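Local coordinates for resiniferatoxin-binding, phosphotriesterase-related protein (Rhodobacter sphaeroides 2.4.1, PDB 3K2G), which probably acts as a zinc-dependent hydrolase of phosphoric diesters, carrying a binuclear zinc centre in a TIM barrel of the phosphotriesterase family, at residues P22-S25 and S26-G29; A146-A150 and D151-D155; D281-A284 and R285-G289; P328-R332 and H333-D337. All coordinates share one frame; numbering follows the deposited sequence.

Contact 1. Residues P22-S25 and S26-G29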
loop_
_atom_site.group_PDB
_atom_site.type_symbol
_atom_site.label_atom_id
_atom_site.label_comp_id
_atom_site.label_asym_id
_atom_site.label_seq_id
_atom_site.Cartn_x
_atom_site.Cartn_y
_atom_site.Cartn_z
ATOM N N PRO B 22 48.651 -2.442 2.719
ATOM C CA PRO B 22 47.772 -3.524 2.281
ATOM C C PRO B 22 47.501 -4.580 3.336
ATOM O O PRO B 22 48.347 -4.879 4.176
ATOM C CB PRO B 22 48.523 -4.121 1.090
ATOM C CG PRO B 22 49.384 -2.998 0.617
ATOM C CD PRO B 22 49.878 -2.428 1.908
ATOM N N ILE B 23 46.305 -5.151 3.263
ATOM C CA ILE B 23 45.881 -6.216 4.158
ATOM C C ILE B 23 45.050 -7.192 3.328
ATOM O O ILE B 23 44.437 -6.801 2.339
ATOM C CB ILE B 23 44.983 -5.688 5.302
ATOM C CG1 ILE B 23 43.725 -5.041 4.718
ATOM C CG2 ILE B 23 45.754 -4.703 6.161
ATOM C CD1 ILE B 23 42.643 -4.740 5.746
ATOM N N PRO B 24 45.058 -8.484 3.684
ATOM C CA PRO B 24 44.240 -9.406 2.887
ATOM C C PRO B 24 42.769 -9.041 3.110
ATOM O O PRO B 24 42.393 -8.651 4.219
ATOM C CB PRO B 24 44.609 -10.779 3.451
ATOM C CG PRO B 24 45.126 -10.473 4.844
ATOM C CD PRO B 24 45.909 -9.213 4.641
ATOM N N SER B 25 41.941 -9.152 2.070
ATOM C CA SER B 25 40.530 -8.783 2.195
ATOM C C SER B 25 39.836 -9.552 3.308
ATOM O O SER B 25 38.853 -9.076 3.878
ATOM C CB SER B 25 39.785 -9.001 0.872
ATOM O OG SER B 25 39.710 -10.371 0.537
ATOM N N SER B 26 40.363 -10.732 3.621
ATOM C CA SER B 26 39.803 -11.577 4.668
ATOM C C SER B 26 40.024 -10.970 6.050
ATOM O O SER B 26 39.370 -11.364 7.017
ATOM C CB SER B 26 40.450 -12.966 4.621
ATOM O OG SER B 26 41.854 -12.878 4.810
ATOM N N ALA B 27 40.949 -10.018 6.137
ATOM C CA ALA B 27 41.259 -9.369 7.408
ATOM C C ALA B 27 40.403 -8.129 7.681
ATOM O O ALA B 27 40.490 -7.534 8.757
ATOM C CB ALA B 27 42.732 -8.995 7.454
ATOM N N LEU B 28 39.579 -7.742 6.713
ATOM C CA LEU B 28 38.727 -6.566 6.885
ATOM C C LEU B 28 37.778 -6.785 8.060
ATOM O O LEU B 28 37.677 -5.944 8.943
ATOM C CB LEU B 28 37.930 -6.290 5.607
ATOM C CG LEU B 28 37.225 -4.931 5.567
ATOM C CD1 LEU B 28 38.266 -3.809 5.567
ATOM C CD2 LEU B 28 36.354 -4.843 4.320
ATOM N N GLY B 29 37.083 -7.920 8.056
ATOM C CA GLY B 29 36.168 -8.250 9.136
ATOM C C GLY B 29 34.959 -7.348 9.320
ATOM O O GLY B 29 34.486 -6.718 8.373
HETATM O O HOH W 1 36.849 -9.582 5.519
#
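Pro24 and Ala27 close the first of two overlapping type I beta turns with which the chain leaves the hairpin strand 21-24. Ala27 N gives a hydrogen bond of 2.8 Å to Pro24 O, and one residue further on Leu28 N gives a longer one of 3.2 Å to Ser25 O. In both, the donor stands well above the carbonyl plane, as the tight curl of successive i to i+3 turns imposes. Outside the turn the methyl of Ala27 lies against the proline ring, CB to Pro24 CG 3.8 Å, while Ser26 OG comes up beside the same ring at 3.7 Å from Pro24 CB. Ile23 reaches over with CD1 to a loose apolar contact, 4.5 Å from Leu28 CD1.

Leu28 itself packs on Ile16 of the partner strand and on Pro348 and Phe352 of helix 337-352. The hydroxyl of the buried Ser25 is hydrogen-bonded to Asp353 OD2 and Arg349 NE, which ties this corner to the C-terminal part of the chain. A water prolongs the curl by one residue: it donates to Ser25 O at 2.6 Å and accepts from Gly29 N at 3.0 Å.

Contact 2. Residues A146-A150 and D151-D155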
loop_
_atom_site.group_PDB
_atom_site.type_symbol
_atom_site.label_atom_id
_atom_site.label_comp_id
_atom_site.label_asym_id
_atom_site.label_seq_id
_atom_site.Cartn_x
_atom_site.Cartn_y
_atom_site.Cartn_z
ATOM N N ALA B 146 38.362 24.107 -10.394
ATOM C CA ALA B 146 37.683 24.702 -11.538
ATOM C C ALA B 146 38.507 24.575 -12.816
ATOM O O ALA B 146 37.957 24.461 -13.911
ATOM C CB ALA B 146 37.378 26.167 -11.255
ATOM N N ARG B 147 39.827 24.598 -12.669
ATOM C CA ARG B 147 40.728 24.487 -13.811
ATOM C C ARG B 147 40.972 23.034 -14.221
ATOM O O ARG B 147 41.324 22.755 -15.370
ATOM C CB ARG B 147 42.070 25.157 -13.488
ATOM C CG ARG B 147 42.022 26.682 -13.434
ATOM C CD ARG B 147 43.418 27.279 -13.255
ATOM N NE ARG B 147 43.872 27.281 -11.865
ATOM C CZ ARG B 147 43.396 28.094 -10.925
ATOM N NH1 ARG B 147 42.447 28.972 -11.224
ATOM N NH2 ARG B 147 43.870 28.033 -9.685
ATOM N N LEU B 148 40.777 22.114 -13.282
ATOM C CA LEU B 148 40.998 20.691 -13.534
ATOM C C LEU B 148 39.977 20.088 -14.490
ATOM O O LEU B 148 38.788 20.399 -14.421
ATOM C CB LEU B 148 40.949 19.914 -12.221
ATOM C CG LEU B 148 41.820 20.391 -11.060
ATOM C CD1 LEU B 148 41.567 19.501 -9.844
ATOM C CD2 LEU B 148 43.284 20.352 -11.462
ATOM N N SER B 149 40.444 19.219 -15.381
ATOM C CA SER B 149 39.557 18.547 -16.326
ATOM C C SER B 149 39.169 17.228 -15.673
ATOM O O SER B 149 39.698 16.877 -14.618
ATOM C CB SER B 149 40.278 18.259 -17.643
ATOM O OG SER B 149 41.274 17.262 -17.467
ATOM N N ALA B 150 38.254 16.493 -16.294
ATOM C CA ALA B 150 37.850 15.209 -15.738
ATOM C C ALA B 150 39.070 14.291 -15.670
ATOM O O ALA B 150 39.260 13.562 -14.696
ATOM C CB ALA B 150 36.755 14.579 -16.593
ATOM N N ASP B 151 39.913 14.341 -16.698
ATOM C CA ASP B 151 41.102 13.499 -16.709
ATOM C C ASP B 151 42.136 13.928 -15.671
ATOM O O ASP B 151 42.825 13.084 -15.095
ATOM C CB ASP B 151 41.730 13.465 -18.108
ATOM C CG ASP B 151 40.883 12.691 -19.108
ATOM O OD1 ASP B 151 40.379 11.604 -18.749
ATOM O OD2 ASP B 151 40.728 13.161 -20.254
ATOM N N ASP B 152 42.241 15.230 -15.418
ATOM C CA ASP B 152 43.196 15.722 -14.425
ATOM C C ASP B 152 42.768 15.218 -13.046
ATOM O O ASP B 152 43.601 14.871 -12.209
ATOM C CB ASP B 152 43.244 17.256 -14.427
ATOM C CG ASP B 152 43.695 17.828 -15.761
ATOM O OD1 ASP B 152 44.722 17.361 -16.297
ATOM O OD2 ASP B 152 43.024 18.752 -16.270
ATOM N N ILE B 153 41.461 15.175 -12.820
ATOM C CA ILE B 153 40.924 14.692 -11.553
ATOM C C ILE B 153 41.230 13.205 -11.425
ATOM O O ILE B 153 41.598 12.726 -10.353
ATOM C CB ILE B 153 39.400 14.927 -11.475
ATOM C CG1 ILE B 153 39.130 16.430 -11.352
ATOM C CG2 ILE B 153 38.803 14.169 -10.286
ATOM C CD1 ILE B 153 37.672 16.812 -11.403
ATOM N N ALA B 154 41.079 12.478 -12.528
ATOM C CA ALA B 154 41.367 11.048 -12.529
ATOM C C ALA B 154 42.849 10.860 -12.216
ATOM O O ALA B 154 43.221 9.989 -11.431
ATOM C CB ALA B 154 41.027 10.440 -13.885
ATOM N N ASP B 155 43.694 11.693 -12.826
ATOM C CA ASP B 155 45.133 11.611 -12.593
ATOM C C ASP B 155 45.472 11.816 -11.112
ATOM O O ASP B 155 46.330 11.123 -10.564
ATOM C CB ASP B 155 45.890 12.649 -13.441
ATOM C CG ASP B 155 45.845 12.343 -14.931
ATOM O OD1 ASP B 155 45.646 11.167 -15.297
ATOM O OD2 ASP B 155 46.027 13.280 -15.741
#
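A capping box starts helix 150-162, with Ser149 as N-cap and Asp152 three residues on as its reciprocal partner. Asp152 N, in the first turn, donates to Ser149 OG at 3.0 Å. In return Ser149 N donates to Asp152 OD2 at 2.8 Å, meeting the anti lone pair of that oxygen. The serine hydroxyl also donates to this carboxylate oxygen, Ser149 OG to Asp152 OD2 2.6 Å, from above the carboxylate plane. OD2 is thus gripped by two donors from one residue in different directions, which should fix the rotation of the carboxylate and favour its ionised form. The serine can do both jobs because chi1 of 69° sets OG between its backbone N and carbonyl carbon, within reach of both Asp152 N and Asp152 OD2. Regular helical bonding begins at the cap itself, with Ile153 N to Ser149 O 3.0 Å.

On the flank of the box Leu148 and Ile153, the residues just before the cap and four after it, form a hydrophobic staple. CB of Leu148 lies 4.0 Å from CG1 of Ile153, and CG1 also passes close over Ser149 O.

Both staple residues rest on Tyr135 in a nearby loop. Helix 186-202 runs alongside: Lys190 bonds to Leu148 O and packs on Ala150 and Ile153, while Arg197 and Arg201 pair with Asp151 and Asp155, joining two helices on the outside of the barrel.

Contact 3. Residues D281-A284 and R285-G289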
loop_
_atom_site.group_PDB
_atom_site.type_symbol
_atom_site.label_atom_id
_atom_site.label_comp_id
_atom_site.label_asym_id
_atom_site.label_seq_id
_atom_site.Cartn_x
_atom_site.Cartn_y
_atom_site.Cartn_z
ATOM N N ASP B 281 13.254 1.675 11.909
ATOM C CA ASP B 281 12.270 0.640 11.611
ATOM C C ASP B 281 11.888 0.702 10.130
ATOM O O ASP B 281 11.770 -0.332 9.475
ATOM C CB ASP B 281 11.016 0.794 12.480
ATOM C CG ASP B 281 11.046 -0.093 13.720
ATOM O OD1 ASP B 281 11.912 -0.993 13.808
ATOM O OD2 ASP B 281 10.192 0.101 14.606
ATOM N N GLU B 282 11.703 1.910 9.599
ATOM C CA GLU B 282 11.348 2.060 8.190
ATOM C C GLU B 282 12.474 1.518 7.313
ATOM O O GLU B 282 12.227 0.867 6.301
ATOM C CB GLU B 282 11.099 3.530 7.849
ATOM C CG GLU B 282 9.855 4.129 8.493
ATOM C CD GLU B 282 9.746 5.620 8.238
ATOM O OE1 GLU B 282 10.667 6.354 8.649
ATOM O OE2 GLU B 282 8.749 6.060 7.627
ATOM N N VAL B 283 13.711 1.790 7.710
ATOM C CA VAL B 283 14.865 1.318 6.960
ATOM C C VAL B 283 14.996 -0.196 7.070
ATOM O O VAL B 283 15.285 -0.873 6.082
ATOM C CB VAL B 283 16.157 1.992 7.462
ATOM C CG1 VAL B 283 17.383 1.307 6.870
ATOM C CG2 VAL B 283 16.136 3.464 7.070
ATOM N N ALA B 284 14.786 -0.726 8.273
ATOM C CA ALA B 284 14.869 -2.167 8.481
ATOM C C ALA B 284 13.900 -2.862 7.530
ATOM O O ALA B 284 14.256 -3.844 6.883
ATOM C CB ALA B 284 14.528 -2.522 9.930
ATOM N N ARG B 285 12.677 -2.347 7.437
ATOM C CA ARG B 285 11.689 -2.949 6.547
ATOM C C ARG B 285 12.125 -2.891 5.088
ATOM O O ARG B 285 11.911 -3.842 4.339
ATOM C CB ARG B 285 10.324 -2.279 6.703
ATOM C CG ARG B 285 9.522 -2.771 7.896
ATOM C CD ARG B 285 8.040 -2.425 7.734
ATOM N NE ARG B 285 7.810 -0.982 7.744
ATOM C CZ ARG B 285 7.872 -0.222 8.836
ATOM N NH1 ARG B 285 8.152 -0.767 10.012
ATOM N NH2 ARG B 285 7.665 1.084 8.751
ATOM N N ALA B 286 12.728 -1.775 4.681
ATOM C CA ALA B 286 13.193 -1.630 3.306
ATOM C C ALA B 286 14.295 -2.653 3.027
ATOM O O ALA B 286 14.376 -3.219 1.935
ATOM C CB ALA B 286 13.721 -0.220 3.073
ATOM N N ILE B 287 15.143 -2.873 4.028
ATOM C CA ILE B 287 16.240 -3.825 3.918
ATOM C C ILE B 287 15.678 -5.243 3.806
ATOM O O ILE B 287 16.153 -6.048 3.002
ATOM C CB ILE B 287 17.181 -3.711 5.148
ATOM C CG1 ILE B 287 17.933 -2.373 5.096
ATOM C CG2 ILE B 287 18.153 -4.874 5.185
ATOM C CD1 ILE B 287 18.742 -2.057 6.353
ATOM N N LEU B 288 14.665 -5.544 4.613
ATOM C CA LEU B 288 14.031 -6.857 4.579
ATOM C C LEU B 288 13.499 -7.118 3.180
ATOM O O LEU B 288 13.700 -8.195 2.617
ATOM C CB LEU B 288 12.873 -6.916 5.572
ATOM C CG LEU B 288 13.154 -7.535 6.941
ATOM C CD1 LEU B 288 14.358 -6.866 7.592
ATOM C CD2 LEU B 288 11.906 -7.388 7.810
ATOM N N GLY B 289 12.817 -6.117 2.635
ATOM C CA GLY B 289 12.259 -6.232 1.301
ATOM C C GLY B 289 13.338 -6.458 0.259
ATOM O O GLY B 289 13.216 -7.346 -0.585
#
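Arg285 folds back over the preceding turn of helix 280-292 instead of reaching straight out. Its chain bends at chi3 (-65°), so that Asp281 O and Glu282 CA lie over one face of the guanidinium, toward its rim, Asp281 O 3.7 Å above the plane. NH2 touches the aliphatic part of Glu282 at CG, 3.8 Å away, but the carboxylate has gone past: OE2 of Glu282 stays 5.2 Å from Arg285 NH2. The carboxylate of Glu282 and the guanidinium of Arg285 are inclined by 54°, and OE1 of Glu282 is bonded to Ser279 N. Glu282 OE2 and Arg285 NH2 each make a long, weak ion pair with, respectively, Arg285 and Glu282 of the second subunit.

On the inner side Val283 and Ile287 meet one turn apart, Val283 CG1 3.7 Å from Ile287 CD1. Leu288, with chi1 at -97°, away from the usual staggered values, brings CD1 to 3.1 Å from Ala284 O, an approach tight enough to be doubtful. The main chain beneath is regular, Ile287 N donating to Val283 O at 2.9 Å.

The valine and isoleucine pack against Phe261 of strand 258-261, and Ile287 continues onto Ile299 and Leu301 of strand 299-301 and Phe326 of helix 321-332. Ala284 faces Leu330 of that same helix, placing helix 280-292 between the barrel strands, its helical neighbour and the second subunit.

Contact 4. Residues P328-R332 and H333-D337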
loop_
_atom_site.group_PDB
_atom_site.type_symbol
_atom_site.label_atom_id
_atom_site.label_comp_id
_atom_site.label_asym_id
_atom_site.label_seq_id
_atom_site.Cartn_x
_atom_site.Cartn_y
_atom_site.Cartn_z
ATOM N N PRO B 328 20.371 -6.016 16.267
ATOM C CA PRO B 328 19.289 -6.655 17.026
ATOM C C PRO B 328 17.904 -6.272 16.464
ATOM O O PRO B 328 16.975 -7.080 16.483
ATOM C CB PRO B 328 19.511 -6.128 18.442
ATOM C CG PRO B 328 21.007 -5.971 18.503
ATOM C CD PRO B 328 21.321 -5.339 17.169
ATOM N N ARG B 329 17.773 -5.044 15.964
ATOM C CA ARG B 329 16.511 -4.577 15.383
ATOM C C ARG B 329 16.226 -5.370 14.101
ATOM O O ARG B 329 15.093 -5.777 13.855
ATOM C CB ARG B 329 16.592 -3.079 15.060
ATOM C CG ARG B 329 15.308 -2.464 14.502
ATOM C CD ARG B 329 15.521 -1.002 14.106
ATOM N NE ARG B 329 15.808 -0.146 15.258
ATOM C CZ ARG B 329 14.890 0.291 16.120
ATOM N NH1 ARG B 329 13.613 -0.038 15.970
ATOM N NH2 ARG B 329 15.251 1.059 17.143
ATOM N N LEU B 330 17.263 -5.582 13.290
ATOM C CA LEU B 330 17.124 -6.340 12.053
ATOM C C LEU B 330 16.714 -7.768 12.387
ATOM O O LEU B 330 16.017 -8.418 11.614
ATOM C CB LEU B 330 18.444 -6.368 11.277
ATOM C CG LEU B 330 18.858 -5.103 10.527
ATOM C CD1 LEU B 330 20.201 -5.341 9.840
ATOM C CD2 LEU B 330 17.792 -4.743 9.510
ATOM N N ARG B 331 17.155 -8.253 13.540
ATOM C CA ARG B 331 16.806 -9.601 13.948
ATOM C C ARG B 331 15.322 -9.612 14.323
ATOM O O ARG B 331 14.589 -10.527 13.942
ATOM C CB ARG B 331 17.670 -10.033 15.131
ATOM C CG ARG B 331 17.742 -11.535 15.318
ATOM C CD ARG B 331 18.644 -11.893 16.485
ATOM N NE ARG B 331 18.804 -13.337 16.629
ATOM C CZ ARG B 331 19.561 -14.096 15.841
ATOM N NH1 ARG B 331 20.245 -13.557 14.837
ATOM N NH2 ARG B 331 19.636 -15.403 16.059
ATOM N N ARG B 332 14.875 -8.586 15.047
ATOM C CA ARG B 332 13.468 -8.497 15.440
ATOM C C ARG B 332 12.593 -8.468 14.188
ATOM O O ARG B 332 11.442 -8.902 14.213
ATOM C CB ARG B 332 13.204 -7.235 16.280
ATOM C CG ARG B 332 13.884 -7.216 17.653
ATOM C CD ARG B 332 13.266 -6.160 18.578
ATOM N NE ARG B 332 13.423 -4.791 18.084
ATOM C CZ ARG B 332 14.529 -4.063 18.222
ATOM N NH1 ARG B 332 15.585 -4.569 18.845
ATOM N NH2 ARG B 332 14.580 -2.827 17.738
ATOM N N HIS B 333 13.146 -7.952 13.094
ATOM C CA HIS B 333 12.417 -7.872 11.836
ATOM C C HIS B 333 12.436 -9.166 11.024
ATOM O O HIS B 333 11.704 -9.288 10.045
ATOM C CB HIS B 333 12.955 -6.731 10.965
ATOM C CG HIS B 333 12.368 -5.393 11.290
ATOM N ND1 HIS B 333 12.714 -4.680 12.418
ATOM C CD2 HIS B 333 11.451 -4.641 10.637
ATOM C CE1 HIS B 333 12.038 -3.547 12.444
ATOM N NE2 HIS B 333 11.263 -3.499 11.375
ATOM N N GLY B 334 13.276 -10.121 11.406
ATOM C CA GLY B 334 13.302 -11.376 10.675
ATOM C C GLY B 334 14.630 -11.877 10.132
ATOM O O GLY B 334 14.697 -13.000 9.630
ATOM N N LEU B 335 15.686 -11.075 10.217
ATOM C CA LEU B 335 16.985 -11.513 9.710
ATOM C C LEU B 335 17.733 -12.384 10.711
ATOM O O LEU B 335 17.748 -12.092 11.906
ATOM C CB LEU B 335 17.858 -10.310 9.348
ATOM C CG LEU B 335 17.500 -9.511 8.099
ATOM C CD1 LEU B 335 18.549 -8.420 7.899
ATOM C CD2 LEU B 335 17.447 -10.432 6.880
ATOM N N ASP B 336 18.356 -13.454 10.222
ATOM C CA ASP B 336 19.114 -14.339 11.100
ATOM C C ASP B 336 20.566 -13.891 11.184
ATOM O O ASP B 336 20.987 -13.004 10.446
ATOM C CB ASP B 336 19.044 -15.797 10.623
ATOM C CG ASP B 336 19.559 -15.987 9.207
ATOM O OD1 ASP B 336 20.432 -15.210 8.771
ATOM O OD2 ASP B 336 19.098 -16.935 8.534
ATOM N N ASP B 337 21.324 -14.512 12.082
ATOM C CA ASP B 337 22.728 -14.165 12.286
ATOM C C ASP B 337 23.562 -14.257 11.011
ATOM O O ASP B 337 24.516 -13.500 10.836
ATOM C CB ASP B 337 23.347 -15.066 13.360
ATOM C CG ASP B 337 23.706 -16.444 12.831
ATOM O OD1 ASP B 337 22.796 -17.162 12.358
ATOM O OD2 ASP B 337 24.905 -16.805 12.887
#
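Helix 321-332 ends in a Schellman motif, Gly334 taking a positive phi of 126° so that Leu335 N bonds back to Leu330 O at 3.0 Å and Gly334 N to Arg331 O at 2.9 Å. The turn brings Leu335 alongside Leu330, the two side chains pointing the same way with Leu335 CD1 4.0 Å from Leu330 CB; this is the apolar pair usual for the motif, and both leucines pack on Leu343 of helix 337-352.

His333 N and His333 ND1 each donate to Arg329 O at 3.0 Å, from opposite faces of its plane, and the oxygen lies at the ring edge, close to the imidazole plane. The side chain of Arg329 runs beside the ring, CG 4.0 Å from His333 ND1, before its guanidinium goes on to Asp281 and to Gln276 of a neighbouring subunit. Across the helix end, Arg331 stretches out with CG anti to its backbone N (chi1 -160°). Leu335 O lies 3.4 Å from Arg331 CA in a CH...O contact. Arg331 NH1 ends 3.1 Å from Asp337 N, near the guanidinium plane; both are donors, so they are close without a bond. Asp336 separately caps Ala339 N.

Since a carbonyl oxygen can only accept, the ring bond implies a hydrogen on ND1; it leaves the state of NE2, and so the charge, undecided. That bond should hold the ring's rotation, and it adds a second donor to a carbonyl that already receives a backbone i to i+4 bond.

In the fold
The four contacts are spread round the outside of the TIM barrel, away from the two zinc ions. Contacts 3 and 4 are neighbours, with centres 11 Å apart, joined by the salt bridge from Asp281 OD1 to Arg329 NH1 (2.9 Å) and by His333 packing on Ala284; both also touch the second subunit. Contact 2 lies across the chain's centre, about 39 Å from contact 3 between centres. Helix 337-352, which begins at the end of contact 4, packs on contact 1 through Pro348 and Phe352. Towards the metals, the side chain of Val283 is about 10 Å from that of the zinc ligand His238, and the side chain of Ile153 about 11 Å from that of Tyr136, a ligand of the second zinc.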